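Local atomic coordinates of porin B (Pseudomonas putida, PDB entry 4GEY), a protein that forms a beta-barrel channel in the outer membrane that probably carries out carbohydrate-selective uptake of sugars such as glucose. Residues Y42-L46 against A73-H77; W86-K92 against Q133-K139. The protein carries 2 engineered substitutions. All blocks are in the same frame, centred on the assembly; numbering follows the deposited sequence.

Interaction 1 of 2, residues Y42-L46 against A73-H77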
loop_
_atom_site.group_PDB
_atom_site.type_symbol
_atom_site.label_atom_id
_atom_site.label_comp_id
_atom_site.label_asym_id
_atom_site.label_seq_id
_atom_site.Cartn_x
_atom_site.Cartn_y
_atom_site.Cartn_z
ATOM N N TYR A 42 -25.296 1.849 -12.667
ATOM C CA TYR A 42 -24.826 2.527 -11.456
ATOM C C TYR A 42 -24.510 1.564 -10.302
ATOM O O TYR A 42 -25.377 0.825 -9.834
ATOM C CB TYR A 42 -25.852 3.554 -10.973
ATOM C CG TYR A 42 -26.196 4.621 -11.980
ATOM C CD1 TYR A 42 -27.071 4.358 -13.030
ATOM C CD2 TYR A 42 -25.668 5.900 -11.868
ATOM C CE1 TYR A 42 -27.392 5.332 -13.953
ATOM C CE2 TYR A 42 -25.986 6.886 -12.785
ATOM C CZ TYR A 42 -26.847 6.593 -13.822
ATOM O OH TYR A 42 -27.162 7.560 -14.736
ATOM N N ASP A 43 -23.273 1.605 -9.827
ATOM C CA ASP A 43 -22.840 0.763 -8.724
ATOM C C ASP A 43 -22.343 1.662 -7.603
ATOM O O ASP A 43 -21.195 2.113 -7.621
ATOM C CB ASP A 43 -21.736 -0.179 -9.205
ATOM C CG ASP A 43 -21.359 -1.239 -8.180
ATOM O OD1 ASP A 43 -21.987 -1.297 -7.098
ATOM O OD2 ASP A 43 -20.434 -2.034 -8.475
ATOM N N PHE A 44 -23.215 1.940 -6.637
ATOM C CA PHE A 44 -22.842 2.778 -5.502
ATOM C C PHE A 44 -22.364 1.918 -4.348
ATOM O O PHE A 44 -23.004 0.928 -3.996
ATOM C CB PHE A 44 -24.015 3.648 -5.041
ATOM C CG PHE A 44 -24.496 4.625 -6.080
ATOM C CD1 PHE A 44 -23.825 5.820 -6.290
ATOM C CD2 PHE A 44 -25.632 4.356 -6.835
ATOM C CE1 PHE A 44 -24.272 6.724 -7.250
ATOM C CE2 PHE A 44 -26.086 5.254 -7.789
ATOM C CZ PHE A 44 -25.403 6.439 -8.001
ATOM N N THR A 45 -21.236 2.300 -3.758
ATOM C CA THR A 45 -20.651 1.520 -2.679
ATOM C C THR A 45 -20.199 2.367 -1.500
ATOM O O THR A 45 -19.759 3.499 -1.668
ATOM C CB THR A 45 -19.445 0.759 -3.191
ATOM O OG1 THR A 45 -18.486 1.701 -3.682
ATOM C CG2 THR A 45 -19.869 -0.157 -4.322
ATOM N N LEU A 46 -20.297 1.800 -0.305
ATOM C CA LEU A 46 -19.809 2.455 0.904
ATOM C C LEU A 46 -19.100 1.410 1.742
ATOM O O LEU A 46 -19.735 0.603 2.421
ATOM C CB LEU A 46 -20.961 3.079 1.695
ATOM C CG LEU A 46 -20.619 4.313 2.537
ATOM C CD1 LEU A 46 -21.280 4.255 3.915
ATOM C CD2 LEU A 46 -19.110 4.548 2.653
ATOM N N ALA A 73 -15.100 4.568 2.602
ATOM C CA ALA A 73 -14.882 4.838 1.185
ATOM C C ALA A 73 -16.210 4.871 0.425
ATOM O O ALA A 73 -16.930 3.877 0.364
ATOM C CB ALA A 73 -13.931 3.815 0.593
ATOM N N LEU A 74 -16.530 6.025 -0.145
ATOM C CA LEU A 74 -17.813 6.239 -0.800
ATOM C C LEU A 74 -17.546 6.237 -2.296
ATOM O O LEU A 74 -16.709 6.996 -2.773
ATOM C CB LEU A 74 -18.399 7.574 -0.325
ATOM C CG LEU A 74 -19.839 8.044 -0.556
ATOM C CD1 LEU A 74 -19.954 8.847 -1.829
ATOM C CD2 LEU A 74 -20.782 6.865 -0.586
ATOM N N GLY A 75 -18.233 5.375 -3.040
ATOM C CA GLY A 75 -17.893 5.175 -4.437
ATOM C C GLY A 75 -19.055 5.228 -5.408
ATOM O O GLY A 75 -20.199 4.895 -5.075
ATOM N N ALA A 76 -18.762 5.657 -6.626
ATOM C CA ALA A 76 -19.758 5.641 -7.687
ATOM C C ALA A 76 -19.129 5.126 -8.978
ATOM O O ALA A 76 -18.206 5.734 -9.519
ATOM C CB ALA A 76 -20.346 7.023 -7.887
ATOM N N HIS A 77 -19.632 3.992 -9.450
ATOM C CA HIS A 77 -19.062 3.294 -10.595
ATOM C C HIS A 77 -20.046 3.338 -11.750
ATOM O O HIS A 77 -21.122 2.745 -11.683
ATOM C CB HIS A 77 -18.799 1.845 -10.218
ATOM C CG HIS A 77 -17.830 1.147 -11.116
ATOM N ND1 HIS A 77 -16.990 1.823 -11.977
ATOM C CD2 HIS A 77 -17.557 -0.169 -11.284
ATOM C CE1 HIS A 77 -16.244 0.955 -12.633
ATOM N NE2 HIS A 77 -16.567 -0.261 -12.231
#
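The F44 ring meets A76 obliquely, with CE1 4.0 Å from A76 CB, and the same side of the ring passes the carbonyl of G75. With CG of F44 anti to the carbonyl carbon (chi1 -62°), the ring lies on the side of its own backbone N, and its CD1 and CE1 atoms come to A76. The second flat group, the H77 imidazole, has D43 OD2 at its edge, near the ring plane. These two side chains touch through their stems, D43 CB to H77 CB at 3.7 Å. The carboxylate and the imidazole stay apart, with D43 OD2 5.7 Å from H77 NE2.

The backbones run antiparallel, as the two arms of the beta hairpin 42-57 and 66-79 in the barrel wall. D43 and H77 form one hydrogen-bonded pair, with D43 N to H77 O at 3.1 Å and the return bond from H77 N to D43 O. T45 and G75 form the next, and there G75 N reaches T45 O at 2.8 Å. F44 with A76 is the non-hydrogen-bonded pair between them, and L46 with L74 is the next one beyond. L46 and L74 cross obliquely, L46 CG lying 4.0 Å from L74 CD2. T45 OG1 sits over the glycine backbone, 3.6 Å from G75 CA. Beyond the hairpin, F44 O accepts a bond from R34, and L46 continues the sheet to F436.

The two faces differ in chemistry. F44, L46, L74 and A76 make an apolar face, consistent with an outer wall turned to lipid. D43, T45 and H77 put polar groups on the other face, the one that would line the barrel interior.

Interaction 2 of 2, residues W86-K92 against Q133-K139. With C8E ((hydroxyethyloxy)tri(ethyloxy)octane), chain G.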
loop_
_atom_site.group_PDB
_atom_site.type_symbol
_atom_site.label_atom_id
_atom_site.label_comp_id
_atom_site.label_asym_id
_atom_site.label_seq_id
_atom_site.Cartn_x
_atom_site.Cartn_y
_atom_site.Cartn_z
ATOM N N TRP A 86 -21.342 5.335 -24.698
ATOM C CA TRP A 86 -19.910 5.290 -24.995
ATOM C C TRP A 86 -19.357 3.866 -24.879
ATOM O O TRP A 86 -19.249 3.336 -23.775
ATOM C CB TRP A 86 -19.131 6.238 -24.065
ATOM C CG TRP A 86 -19.568 7.676 -24.155
ATOM C CD1 TRP A 86 -20.528 8.193 -24.981
ATOM C CD2 TRP A 86 -19.062 8.784 -23.395
ATOM N NE1 TRP A 86 -20.653 9.546 -24.778
ATOM C CE2 TRP A 86 -19.768 9.934 -23.809
ATOM C CE3 TRP A 86 -18.089 8.913 -22.398
ATOM C CZ2 TRP A 86 -19.528 11.193 -23.269
ATOM C CZ3 TRP A 86 -17.856 10.164 -21.858
ATOM C CH2 TRP A 86 -18.573 11.289 -22.296
ATOM N N HIS A 87 -18.991 3.264 -26.013
ATOM C CA HIS A 87 -18.587 1.851 -26.059
ATOM C C HIS A 87 -17.418 1.522 -25.120
ATOM O O HIS A 87 -16.405 2.228 -25.115
ATOM C CB HIS A 87 -18.304 1.395 -27.503
ATOM C CG HIS A 87 -18.123 -0.091 -27.644
ATOM N ND1 HIS A 87 -16.936 -0.660 -28.057
ATOM C CD2 HIS A 87 -18.970 -1.121 -27.409
ATOM C CE1 HIS A 87 -17.063 -1.977 -28.076
ATOM N NE2 HIS A 87 -18.289 -2.283 -27.685
ATOM N N ASP A 88 -17.563 0.413 -24.386
ATOM C CA ASP A 88 -16.895 0.190 -23.095
ATOM C C ASP A 88 -16.140 1.377 -22.532
ATOM O O ASP A 88 -14.933 1.512 -22.698
ATOM C CB ASP A 88 -16.049 -1.091 -23.019
ATOM C CG ASP A 88 -15.762 -1.693 -24.359
ATOM O OD1 ASP A 88 -15.632 -0.934 -25.337
ATOM O OD2 ASP A 88 -15.648 -2.933 -24.423
ATOM N N ALA A 89 -16.897 2.247 -21.884
ATOM C CA ALA A 89 -16.348 3.347 -21.130
ATOM C C ALA A 89 -16.837 3.183 -19.698
ATOM O O ALA A 89 -17.889 2.596 -19.465
ATOM C CB ALA A 89 -16.811 4.671 -21.712
ATOM N N GLU A 90 -16.058 3.682 -18.747
ATOM C CA GLU A 90 -16.386 3.592 -17.331
ATOM C C GLU A 90 -15.958 4.877 -16.654
ATOM O O GLU A 90 -14.911 5.430 -16.988
ATOM C CB GLU A 90 -15.641 2.436 -16.659
ATOM C CG GLU A 90 -15.773 1.095 -17.342
ATOM C CD GLU A 90 -14.929 0.027 -16.679
ATOM O OE1 GLU A 90 -14.516 0.229 -15.513
ATOM O OE2 GLU A 90 -14.676 -1.012 -17.327
ATOM N N PHE A 91 -16.767 5.348 -15.709
ATOM C CA PHE A 91 -16.361 6.439 -14.836
ATOM C C PHE A 91 -16.367 5.952 -13.403
ATOM O O PHE A 91 -17.234 5.166 -13.005
ATOM C CB PHE A 91 -17.290 7.648 -14.975
ATOM C CG PHE A 91 -16.957 8.781 -14.037
ATOM C CD1 PHE A 91 -15.967 9.701 -14.361
ATOM C CD2 PHE A 91 -17.632 8.926 -12.834
ATOM C CE1 PHE A 91 -15.655 10.742 -13.503
ATOM C CE2 PHE A 91 -17.329 9.959 -11.976
ATOM C CZ PHE A 91 -16.337 10.870 -12.308
ATOM N N LYS A 92 -15.408 6.424 -12.618
ATOM C CA LYS A 92 -15.366 6.050 -11.213
ATOM C C LYS A 92 -15.098 7.240 -10.310
ATOM O O LYS A 92 -14.128 7.965 -10.501
ATOM C CB LYS A 92 -14.323 4.970 -10.977
ATOM C CG LYS A 92 -14.195 4.582 -9.527
ATOM C CD LYS A 92 -15.490 4.006 -8.992
ATOM C CE LYS A 92 -15.335 3.613 -7.529
ATOM N NZ LYS A 92 -14.267 2.606 -7.355
ATOM N N GLN A 133 -10.532 8.789 -5.951
ATOM C CA GLN A 133 -10.596 8.374 -7.353
ATOM C C GLN A 133 -11.558 9.265 -8.112
ATOM O O GLN A 133 -12.647 9.586 -7.621
ATOM C CB GLN A 133 -11.081 6.926 -7.509
ATOM C CG GLN A 133 -10.154 5.830 -7.003
ATOM C CD GLN A 133 -10.815 4.461 -7.069
ATOM O OE1 GLN A 133 -12.046 4.335 -6.990
ATOM N NE2 GLN A 133 -10.002 3.428 -7.233
HETATM N N MSE A 134 -11.150 9.654 -9.316
HETATM C CA MSE A 134 -12.042 10.307 -10.269
HETATM C C MSE A 134 -11.485 10.102 -11.659
HETATM O O MSE A 134 -10.606 10.835 -12.103
HETATM C CB MSE A 134 -12.182 11.795 -9.999
HETATM C CG MSE A 134 -13.155 12.482 -10.956
HETATM SE SE MSE A 134 -13.235 14.415 -10.622
HETATM C CE MSE A 134 -11.512 14.985 -11.375
ATOM N N TRP A 135 -11.984 9.089 -12.348
ATOM C CA TRP A 135 -11.417 8.766 -13.628
ATOM C C TRP A 135 -12.383 8.163 -14.624
ATOM O O TRP A 135 -13.355 7.505 -14.263
ATOM C CB TRP A 135 -10.181 7.882 -13.463
ATOM C CG TRP A 135 -10.319 6.623 -12.634
ATOM C CD1 TRP A 135 -9.779 6.398 -11.397
ATOM C CD2 TRP A 135 -10.978 5.404 -13.002
ATOM N NE1 TRP A 135 -10.077 5.125 -10.969
ATOM C CE2 TRP A 135 -10.811 4.495 -11.936
ATOM C CE3 TRP A 135 -11.705 4.998 -14.116
ATOM C CZ2 TRP A 135 -11.342 3.215 -11.955
ATOM C CZ3 TRP A 135 -12.231 3.723 -14.128
ATOM C CH2 TRP A 135 -12.048 2.851 -13.055
ATOM N N ILE A 136 -12.093 8.417 -15.892
ATOM C CA ILE A 136 -12.846 7.852 -16.995
ATOM C C ILE A 136 -11.918 6.877 -17.705
ATOM O O ILE A 136 -10.701 7.068 -17.726
ATOM C CB ILE A 136 -13.344 8.962 -17.939
ATOM C CG1 ILE A 136 -14.152 8.389 -19.099
ATOM C CG2 ILE A 136 -12.186 9.798 -18.452
ATOM C CD1 ILE A 136 -14.690 9.460 -20.027
ATOM N N LYS A 137 -12.484 5.812 -18.250
ATOM C CA LYS A 137 -11.682 4.776 -18.885
ATOM C C LYS A 137 -12.370 4.217 -20.126
ATOM O O LYS A 137 -13.562 3.961 -20.097
ATOM C CB LYS A 137 -11.419 3.650 -17.888
ATOM C CG LYS A 137 -10.731 2.440 -18.488
ATOM C CD LYS A 137 -10.182 1.545 -17.400
ATOM C CE LYS A 137 -11.158 0.480 -17.016
ATOM N NZ LYS A 137 -10.766 -0.051 -15.691
ATOM N N GLN A 138 -11.630 4.031 -21.216
ATOM C CA GLN A 138 -12.217 3.408 -22.400
ATOM C C GLN A 138 -11.311 2.329 -23.010
ATOM O O GLN A 138 -10.090 2.476 -23.060
ATOM C CB GLN A 138 -12.601 4.470 -23.442
ATOM C CG GLN A 138 -13.495 3.944 -24.571
ATOM C CD GLN A 138 -14.094 5.055 -25.439
ATOM O OE1 GLN A 138 -13.380 5.900 -25.983
ATOM N NE2 GLN A 138 -15.419 5.052 -25.564
ATOM N N LYS A 139 -11.910 1.237 -23.464
ATOM C CA LYS A 139 -11.146 0.208 -24.160
ATOM C C LYS A 139 -11.400 0.278 -25.670
ATOM O O LYS A 139 -12.410 0.818 -26.107
ATOM C CB LYS A 139 -11.449 -1.186 -23.602
ATOM C CG LYS A 139 -11.432 -1.258 -22.076
ATOM C CD LYS A 139 -11.238 -2.686 -21.584
ATOM C CE LYS A 139 -12.077 -2.996 -20.357
ATOM N NZ LYS A 139 -13.226 -3.857 -20.744
HETATM C C1 C8E G . -10.207 8.213 -22.342
HETATM C C2 C8E G . -11.620 8.790 -22.326
HETATM C C3 C8E G . -12.295 8.720 -23.694
HETATM C C4 C8E G . -13.797 8.989 -23.567
HETATM C C5 C8E G . -14.409 9.588 -24.839
HETATM C C6 C8E G . -15.566 8.725 -25.337
HETATM C C7 C8E G . -16.187 9.239 -26.630
HETATM C C8 C8E G . -17.515 9.948 -26.379
HETATM O O9 C8E G . -18.211 10.150 -27.597
HETATM C C10 C8E G . -18.640 8.928 -28.164
HETATM C C11 C8E G . -19.646 9.173 -29.280
HETATM O O12 C8E G . -20.178 7.928 -29.682
#
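K92 NZ donates to Q133 OE1 at 2.8 Å, in the carbonyl plane of the amide. The lysine chain bends at chi2 (62°) and again at chi4 (-59°), which curls its ammonium back to the glutamine. The other end of that amide, Q133 NE2, is bonded to E156. Q138 NE2 reaches H87 O at 3.0 Å, tilted from the amide plane, while Q138 OE1 is bonded to Y140. E90 and K137 lie side by side and make a long salt bridge, OE1 to NZ 3.8 Å.

The segments are neighbouring antiparallel strands of the porin barrel. E90 with K137 and K92 with W135 are hydrogen-bonded pairs, and K139 N to D88 O carries the ladder into the turn before strand 89-100. E90, K92, W135 and K137 share one face of the wall; A89, F91, I136 and Q138 the other.

K92 CB packs over one face of W135, 3.6 Å from the centroid of its six-membered ring, as a CH-pi contact. On the other side of the wall, F91 CZ meets M134 CG (a selenomethionine) at 3.8 Å. I136 CD1 comes to the edge of the W86 indole, 3.7 Å from CZ3. A detergent chain lies over one face of that indole, with C8E C8 3.4 Å from W86 CE2. With an alanine at W86, the detergent chain would probably lose this flat support and I136 CD1 its aromatic neighbour.

Interactions 1 and 2 sit on successive strands of the barrel wall, their centres 14 Å apart. Strand 66-79 of interaction 1 lies beside strand 89-100 of interaction 2, and backbone bonds from A76 to L93 and from F91 to L78 join them. H77 is the main meeting point. Its CE1 packs 3.4 Å from E90 OE1, and K92 CD lies 3.3 Å from A76 O. H77 touches both E90 and K92, so the polar faces probably run on into each other. Neither contact reaches the bound glucose: the side chain of A73 is about 11 Å from it and that of Q133 about 12 Å. A73 does touch W186, a residue of the glucose pocket.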